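Local coordinates for protein aldehyde dehydrogenase (Staphylococcus aureus, PDB 6K10) that catalyses the NAD-dependent oxidation of 4,4'-diaponeurosporen-4-al to 4,4'-diaponeurosporenoic acid in the biosynthesis of the carotenoid staphyloxanthin, at residues K296-A308 with I339-I351. The protein carries 1 engineered substitution. Residues are numbered along the deposited sequence; the frame is centred on the assembly and turned at random.
Sequences KHYHRLTSLLNSA and IMQEEIFGPILPI
The guanidinium of Arg-300 meets Glu-342 OE2 and the carbonyl oxygens of Ile-344 and Phe-345 at its edge, all near its plane, while Leu-301 CG lies against one face, offset toward the rim. Arg-300 NH2 and Arg-300 NH1 close end-on upon Ile-344 O, at 2.7 Å and 3.0 Å, approaching from the same face of the peptide plane. Arg-300 NH2 also forms a salt bridge with Glu-342 OE2 at 3.1 Å, met nearly along the C-O axis with the carboxylate turned 36° from the guanidinium. On the helix side, Arg-300 NE donates to His-297 ND1 at 3.0 Å, in the imidazole plane, which with the other bonds helps to fix the group's rotation. Arg-300 NH1 bonds weakly to Phe-345 O, and a water donating to that oxygen accepts weakly from NH1. The Arg-300 chain continues anti through CG and CD (chi1 177°) before bending at chi3, 64°, presenting this edge to the loop. Helix 295-307 thus packs against the loop leading into strand 348-354, which pairs in parallel with strands 256-260 and 324-330 in the catalytic domain; Phe-345 packs near Ser-251, the engineered residue at the predicted active-site position. Further along the helix, the contact is mainly apolar. Leu-301 CD2 rests 3.9 Å from Gly-346 CA, and CD1 of the same leucine faces Pro-347 CD. Ile-348 pushes CD1 among Leu-301, Leu-304 and Leu-305, 3.9 Å from Leu-305 CG. Leu-304 also packs its CB on Ile-339 CD1, and its CD1 lies 3.6 Å from Glu-342 CD.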
ATOM      1  N   LYS A 296     -29.604  18.943   1.134  1.00 21.59           N
ATOM      2  CA  LYS A 296     -28.832  18.898   2.373  1.00 22.95           C
ATOM      3  C   LYS A 296     -27.512  19.644   2.221  1.00 21.07           C
ATOM      4  O   LYS A 296     -27.160  20.483   3.057  1.00 21.84           O
ATOM      5  CB  LYS A 296     -28.587  17.449   2.795  1.00 24.43           C
ATOM      6  CG  LYS A 296     -27.645  17.312   3.984  1.00 27.75           C
ATOM      7  CD  LYS A 296     -28.162  18.088   5.186  1.00 27.95           C
ATOM      8  CE  LYS A 296     -27.305  17.849   6.416  1.00 29.28           C
ATOM      9  NZ  LYS A 296     -27.756  18.681   7.567  1.00 29.22           N
ATOM     10  N   HIS A 297     -26.767  19.353   1.152  1.00 22.73           N
ATOM     11  CA  HIS A 297     -25.504  20.051   0.934  1.00 18.49           C
ATOM     12  C   HIS A 297     -25.728  21.509   0.560  1.00 21.69           C
ATOM     13  O   HIS A 297     -24.906  22.367   0.900  1.00 23.37           O
ATOM     14  CB  HIS A 297     -24.687  19.338  -0.142  1.00 21.23           C
ATOM     15  CG  HIS A 297     -23.943  18.141   0.361  1.00 24.13           C
ATOM     16  ND1 HIS A 297     -22.895  18.237   1.251  1.00 24.48           N
ATOM     17  CD2 HIS A 297     -24.099  16.821   0.104  1.00 24.99           C
ATOM     18  CE1 HIS A 297     -22.435  17.028   1.518  1.00 27.14           C
ATOM     19  NE2 HIS A 297     -23.148  16.151   0.834  1.00 26.33           N
ATOM     20  N   TYR A 298     -26.826  21.806  -0.137  1.00 22.66           N
ATOM     21  CA  TYR A 298     -27.159  23.194  -0.431  1.00 22.52           C
ATOM     22  C   TYR A 298     -27.361  23.987   0.855  1.00 24.09           C
ATOM     23  O   TYR A 298     -26.838  25.098   1.003  1.00 25.11           O
ATOM     24  CB  TYR A 298     -28.407  23.260  -1.313  1.00 19.61           C
ATOM     25  CG  TYR A 298     -28.949  24.662  -1.483  1.00 21.90           C
ATOM     26  CD1 TYR A 298     -28.462  25.499  -2.479  1.00 23.31           C
ATOM     27  CD2 TYR A 298     -29.944  25.149  -0.646  1.00 22.41           C
ATOM     28  CE1 TYR A 298     -28.951  26.782  -2.633  1.00 24.45           C
ATOM     29  CE2 TYR A 298     -30.437  26.427  -0.791  1.00 22.09           C
ATOM     30  CZ  TYR A 298     -29.938  27.239  -1.785  1.00 26.20           C
ATOM     31  OH  TYR A 298     -30.434  28.513  -1.927  1.00 29.70           O
ATOM     32  N   HIS A 299     -28.117  23.427   1.800  1.00 22.13           N
ATOM     33  CA  HIS A 299     -28.359  24.126   3.059  1.00 18.75           C
ATOM     34  C   HIS A 299     -27.110  24.164   3.928  1.00 21.08           C
ATOM     35  O   HIS A 299     -26.907  25.127   4.676  1.00 23.33           O
ATOM     36  CB  HIS A 299     -29.518  23.467   3.806  1.00 22.85           C
ATOM     37  CG  HIS A 299     -30.855  23.732   3.190  1.00 26.92           C
ATOM     38  ND1 HIS A 299     -31.839  22.771   3.102  1.00 31.05           N
ATOM     39  CD2 HIS A 299     -31.372  24.852   2.633  1.00 27.99           C
ATOM     40  CE1 HIS A 299     -32.904  23.287   2.515  1.00 31.49           C
ATOM     41  NE2 HIS A 299     -32.646  24.548   2.221  1.00 28.86           N
ATOM     42  N   ARG A 300     -26.272  23.128   3.854  1.00 20.07           N
ATOM     43  CA  ARG A 300     -24.977  23.179   4.521  1.00 20.25           C
ATOM     44  C   ARG A 300     -24.175  24.387   4.054  1.00 20.61           C
ATOM     45  O   ARG A 300     -23.537  25.072   4.862  1.00 22.65           O
ATOM     46  CB  ARG A 300     -24.202  21.890   4.253  1.00 21.13           C
ATOM     47  CG  ARG A 300     -22.808  21.864   4.851  1.00 21.76           C
ATOM     48  CD  ARG A 300     -22.084  20.575   4.494  1.00 20.72           C
ATOM     49  NE  ARG A 300     -21.848  20.445   3.058  1.00 22.78           N
ATOM     50  CZ  ARG A 300     -20.877  21.068   2.399  1.00 22.35           C
ATOM     51  NH1 ARG A 300     -20.738  20.888   1.092  1.00 23.57           N
ATOM     52  NH2 ARG A 300     -20.044  21.877   3.043  1.00 21.89           N
ATOM     53  N   LEU A 301     -24.216  24.676   2.754  1.00 23.06           N
ATOM     54  CA  LEU A 301     -23.406  25.756   2.204  1.00 22.05           C
ATOM     55  C   LEU A 301     -24.057  27.123   2.407  1.00 23.86           C
ATOM     56  O   LEU A 301     -23.352  28.113   2.631  1.00 24.23           O
ATOM     57  CB  LEU A 301     -23.137  25.497   0.722  1.00 24.03           C
ATOM     58  CG  LEU A 301     -22.129  24.395   0.392  1.00 26.73           C
ATOM     59  CD1 LEU A 301     -22.287  23.934  -1.048  1.00 26.43           C
ATOM     60  CD2 LEU A 301     -20.715  24.894   0.642  1.00 26.25           C
ATOM     61  N   THR A 302     -25.391  27.209   2.330  1.00 23.43           N
ATOM     62  CA  THR A 302     -26.039  28.487   2.618  1.00 22.01           C
ATOM     63  C   THR A 302     -25.957  28.828   4.100  1.00 25.04           C
ATOM     64  O   THR A 302     -25.942  30.010   4.462  1.00 25.56           O
ATOM     65  CB  THR A 302     -27.501  28.481   2.159  1.00 25.83           C
ATOM     66  OG1 THR A 302     -28.239  27.485   2.876  1.00 23.46           O
ATOM     67  CG2 THR A 302     -27.595  28.212   0.663  1.00 26.67           C
ATOM     68  N   SER A 303     -25.902  27.816   4.968  1.00 24.71           N
ATOM     69  CA  SER A 303     -25.616  28.076   6.375  1.00 27.58           C
ATOM     70  C   SER A 303     -24.233  28.696   6.537  1.00 25.82           C
ATOM     71  O   SER A 303     -24.051  29.636   7.319  1.00 25.10           O
ATOM     72  CB  SER A 303     -25.728  26.783   7.185  1.00 29.72           C
ATOM     73  OG  SER A 303     -25.617  27.039   8.575  1.00 30.53           O
ATOM     74  N   LEU A 304     -23.247  28.192   5.790  1.00 25.74           N
ATOM     75  CA  LEU A 304     -21.914  28.783   5.824  1.00 25.79           C
ATOM     76  C   LEU A 304     -21.922  30.198   5.257  1.00 25.15           C
ATOM     77  O   LEU A 304     -21.235  31.084   5.779  1.00 26.01           O
ATOM     78  CB  LEU A 304     -20.932  27.895   5.059  1.00 28.47           C
ATOM     79  CG  LEU A 304     -20.561  26.589   5.766  1.00 30.37           C
ATOM     80  CD1 LEU A 304     -19.962  25.589   4.791  1.00 30.45           C
ATOM     81  CD2 LEU A 304     -19.589  26.868   6.902  1.00 32.38           C
ATOM     82  N   LEU A 305     -22.686  30.427   4.184  1.00 24.84           N
ATOM     83  CA  LEU A 305     -22.843  31.780   3.655  1.00 27.37           C
ATOM     84  C   LEU A 305     -23.389  32.720   4.720  1.00 28.63           C
ATOM     85  O   LEU A 305     -22.907  33.847   4.881  1.00 24.98           O
ATOM     86  CB  LEU A 305     -23.775  31.773   2.441  1.00 27.87           C
ATOM     87  CG  LEU A 305     -23.250  31.459   1.041  1.00 30.09           C
ATOM     88  CD1 LEU A 305     -24.399  31.519   0.043  1.00 28.79           C
ATOM     89  CD2 LEU A 305     -22.148  32.428   0.645  1.00 28.34           C
ATOM     90  N   ASN A 306     -24.409  32.269   5.453  1.00 27.51           N
ATOM     91  CA  ASN A 306     -24.994  33.093   6.504  1.00 30.98           C
ATOM     92  C   ASN A 306     -23.974  33.403   7.593  1.00 29.12           C
ATOM     93  O   ASN A 306     -23.946  34.518   8.126  1.00 28.95           O
ATOM     94  CB  ASN A 306     -26.220  32.390   7.090  1.00 34.67           C
ATOM     95  CG  ASN A 306     -26.872  33.183   8.201  1.00 40.56           C
ATOM     96  OD1 ASN A 306     -27.612  34.135   7.951  1.00 40.90           O
ATOM     97  ND2 ASN A 306     -26.604  32.793   9.442  1.00 41.58           N
ATOM     98  N   SER A 307     -23.121  32.432   7.927  1.00 28.06           N
ATOM     99  CA  SER A 307     -22.102  32.651   8.948  1.00 29.12           C
ATOM    100  C   SER A 307     -21.067  33.680   8.510  1.00 30.93           C
ATOM    101  O   SER A 307     -20.537  34.420   9.347  1.00 32.23           O
ATOM    102  CB  SER A 307     -21.410  31.331   9.292  1.00 31.28           C
ATOM    103  OG  SER A 307     -20.509  30.948   8.265  1.00 28.79           O
ATOM    104  N   ALA A 308     -20.766  33.742   7.212  1.00 28.87           N
ATOM    105  CA  ALA A 308     -19.742  34.630   6.679  1.00 28.67           C
ATOM    106  C   ALA A 308     -20.334  35.845   5.971  1.00 28.32           C
ATOM    107  O   ALA A 308     -19.664  36.451   5.129  1.00 28.21           O
ATOM    108  CB  ALA A 308     -18.832  33.860   5.725  1.00 27.22           C
ATOM    109  N   ILE A 339     -16.380  28.877   8.300  1.00 23.96           N
ATOM    110  CA  ILE A 339     -15.922  28.433   6.990  1.00 24.90           C
ATOM    111  C   ILE A 339     -14.549  27.771   7.058  1.00 24.72           C
ATOM    112  O   ILE A 339     -14.165  27.053   6.127  1.00 22.21           O
ATOM    113  CB  ILE A 339     -15.924  29.627   6.015  1.00 25.08           C
ATOM    114  CG1 ILE A 339     -15.840  29.146   4.566  1.00 26.07           C
ATOM    115  CG2 ILE A 339     -14.788  30.585   6.331  1.00 26.40           C
ATOM    116  CD1 ILE A 339     -17.116  28.518   4.063  1.00 25.18           C
ATOM    117  N   MET A 340     -13.797  27.976   8.138  1.00 24.66           N
ATOM    118  CA  MET A 340     -12.492  27.351   8.303  1.00 24.27           C
ATOM    119  C   MET A 340     -12.532  26.133   9.217  1.00 26.48           C
ATOM    120  O   MET A 340     -11.474  25.615   9.591  1.00 30.85           O
ATOM    121  CB  MET A 340     -11.480  28.369   8.830  1.00 21.64           C
ATOM    122  CG  MET A 340     -11.101  29.435   7.820  1.00 20.45           C
ATOM    123  SD  MET A 340     -10.489  28.730   6.274  1.00 24.58           S
ATOM    124  CE  MET A 340      -9.039  27.859   6.861  1.00 25.21           C
ATOM    125  N   GLN A 341     -13.725  25.658   9.581  1.00 24.59           N
ATOM    126  CA  GLN A 341     -13.865  24.510  10.462  1.00 25.82           C
ATOM    127  C   GLN A 341     -14.261  23.231   9.740  1.00 29.36           C
ATOM    128  O   GLN A 341     -14.212  22.157  10.351  1.00 35.35           O
ATOM    129  CB  GLN A 341     -14.903  24.797  11.559  1.00 26.19           C
ATOM    130  CG  GLN A 341     -14.699  26.113  12.282  1.00 28.80           C
ATOM    131  CD  GLN A 341     -13.312  26.247  12.875  1.00 33.43           C
ATOM    132  OE1 GLN A 341     -12.785  25.308  13.472  1.00 36.03           O
ATOM    133  NE2 GLN A 341     -12.711  27.418  12.709  1.00 34.07           N
ATOM    134  N   GLU A 342     -14.656  23.309   8.471  1.00 27.60           N
ATOM    135  CA  GLU A 342     -15.103  22.138   7.733  1.00 28.41           C
ATOM    136  C   GLU A 342     -14.621  22.231   6.293  1.00 25.76           C
ATOM    137  O   GLU A 342     -14.379  23.323   5.773  1.00 24.57           O
ATOM    138  CB  GLU A 342     -16.637  22.002   7.767  1.00 33.38           C
ATOM    139  CG  GLU A 342     -17.384  23.127   7.054  1.00 36.29           C
ATOM    140  CD  GLU A 342     -18.883  22.885   6.968  1.00 38.18           C
ATOM    141  OE1 GLU A 342     -19.614  23.346   7.872  1.00 36.86           O
ATOM    142  OE2 GLU A 342     -19.334  22.239   5.997  1.00 36.62           O
ATOM    143  N   GLU A 343     -14.466  21.069   5.659  1.00 24.34           N
ATOM    144  CA  GLU A 343     -14.223  21.039   4.223  1.00 25.72           C
ATOM    145  C   GLU A 343     -15.413  21.658   3.506  1.00 23.36           C
ATOM    146  O   GLU A 343     -16.547  21.190   3.649  1.00 21.58           O
ATOM    147  CB  GLU A 343     -13.987  19.604   3.750  1.00 22.97           C
ATOM    148  CG  GLU A 343     -13.735  19.472   2.248  1.00 23.67           C
ATOM    149  CD  GLU A 343     -13.253  18.086   1.849  1.00 24.61           C
ATOM    150  OE1 GLU A 343     -13.193  17.196   2.724  1.00 24.71           O
ATOM    151  OE2 GLU A 343     -12.925  17.887   0.659  1.00 23.97           O
ATOM    152  N   ILE A 344     -15.158  22.724   2.750  1.00 23.12           N
ATOM    153  CA  ILE A 344     -16.249  23.510   2.179  1.00 19.74           C
ATOM    154  C   ILE A 344     -17.006  22.701   1.135  1.00 19.84           C
ATOM    155  O   ILE A 344     -18.239  22.610   1.175  1.00 22.26           O
ATOM    156  CB  ILE A 344     -15.704  24.825   1.600  1.00 20.87           C
ATOM    157  CG1 ILE A 344     -15.013  25.620   2.707  1.00 20.77           C
ATOM    158  CG2 ILE A 344     -16.819  25.634   0.962  1.00 18.01           C
ATOM    159  CD1 ILE A 344     -14.250  26.803   2.211  1.00 18.06           C
ATOM    160  N   PHE A 345     -16.281  22.097   0.193  1.00 20.66           N
ATOM    161  CA  PHE A 345     -16.873  21.278  -0.863  1.00 22.73           C
ATOM    162  C   PHE A 345     -17.988  22.041  -1.576  1.00 22.53           C
ATOM    163  O   PHE A 345     -19.086  21.531  -1.807  1.00 20.64           O
ATOM    164  CB  PHE A 345     -17.382  19.949  -0.300  1.00 21.56           C
ATOM    165  CG  PHE A 345     -17.005  18.754  -1.128  1.00 23.14           C
ATOM    166  CD1 PHE A 345     -15.701  18.287  -1.140  1.00 19.36           C
ATOM    167  CD2 PHE A 345     -17.957  18.088  -1.882  1.00 24.54           C
ATOM    168  CE1 PHE A 345     -15.350  17.184  -1.897  1.00 22.61           C
ATOM    169  CE2 PHE A 345     -17.613  16.984  -2.641  1.00 24.09           C
ATOM    170  CZ  PHE A 345     -16.307  16.532  -2.650  1.00 19.91           C
ATOM    171  N   GLY A 346     -17.694  23.296  -1.904  1.00 21.71           N
ATOM    172  CA  GLY A 346     -18.649  24.176  -2.531  1.00 19.86           C
ATOM    173  C   GLY A 346     -17.989  25.450  -3.018  1.00 19.19           C
ATOM    174  O   GLY A 346     -16.792  25.670  -2.815  1.00 21.95           O
ATOM    175  N   PRO A 347     -18.767  26.329  -3.662  1.00 20.96           N
ATOM    176  CA  PRO A 347     -18.212  27.516  -4.326  1.00 22.41           C
ATOM    177  C   PRO A 347     -18.049  28.720  -3.399  1.00 18.32           C
ATOM    178  O   PRO A 347     -18.387  29.854  -3.758  1.00 19.51           O
ATOM    179  CB  PRO A 347     -19.229  27.789  -5.428  1.00 22.75           C
ATOM    180  CG  PRO A 347     -20.530  27.376  -4.806  1.00 22.78           C
ATOM    181  CD  PRO A 347     -20.224  26.225  -3.870  1.00 21.95           C
ATOM    182  N   ILE A 348     -17.536  28.481  -2.198  1.00 20.01           N
ATOM    183  CA  ILE A 348     -17.183  29.535  -1.257  1.00 20.75           C
ATOM    184  C   ILE A 348     -15.674  29.497  -1.072  1.00 18.01           C
ATOM    185  O   ILE A 348     -15.114  28.447  -0.732  1.00 19.36           O
ATOM    186  CB  ILE A 348     -17.907  29.364   0.089  1.00 22.19           C
ATOM    187  CG1 ILE A 348     -19.417  29.255  -0.123  1.00 26.65           C
ATOM    188  CG2 ILE A 348     -17.583  30.529   1.007  1.00 21.66           C
ATOM    189  CD1 ILE A 348     -20.194  29.004   1.152  1.00 28.88           C
ATOM    190  N   LEU A 349     -15.017  30.631  -1.297  1.00 19.20           N
ATOM    191  CA  LEU A 349     -13.556  30.707  -1.250  1.00 18.61           C
ATOM    192  C   LEU A 349     -13.112  31.735  -0.219  1.00 17.68           C
ATOM    193  O   LEU A 349     -13.080  32.944  -0.514  1.00 21.22           O
ATOM    194  CB  LEU A 349     -12.995  31.050  -2.629  1.00 19.67           C
ATOM    195  CG  LEU A 349     -11.474  30.987  -2.769  1.00 21.29           C
ATOM    196  CD1 LEU A 349     -10.962  29.584  -2.464  1.00 19.59           C
ATOM    197  CD2 LEU A 349     -11.067  31.418  -4.165  1.00 22.06           C
ATOM    198  N   PRO A 350     -12.767  31.312   0.995  1.00 21.07           N
ATOM    199  CA  PRO A 350     -12.281  32.262   2.002  1.00 19.78           C
ATOM    200  C   PRO A 350     -10.833  32.644   1.743  1.00 20.40           C
ATOM    201  O   PRO A 350     -10.022  31.828   1.299  1.00 18.91           O
ATOM    202  CB  PRO A 350     -12.418  31.487   3.318  1.00 18.21           C
ATOM    203  CG  PRO A 350     -12.393  30.051   2.921  1.00 20.05           C
ATOM    204  CD  PRO A 350     -12.975  29.963   1.544  1.00 18.44           C
ATOM    205  N   ILE A 351     -10.511  33.898   2.042  1.00 21.08           N
ATOM    206  CA  ILE A 351      -9.187  34.458   1.797  1.00 23.42           C
ATOM    207  C   ILE A 351      -8.627  34.956   3.125  1.00 23.97           C
ATOM    208  O   ILE A 351      -9.198  35.862   3.743  1.00 20.62           O
ATOM    209  CB  ILE A 351      -9.238  35.586   0.756  1.00 22.78           C
ATOM    210  CG1 ILE A 351      -9.715  35.035  -0.592  1.00 24.69           C
ATOM    211  CG2 ILE A 351      -7.882  36.259   0.615  1.00 24.39           C
ATOM    212  CD1 ILE A 351     -10.102  36.101  -1.587  1.00 26.44           C
TER
HETATM  213  O   HOH W   1     -21.535  20.009  -1.889  1.00 26.23           O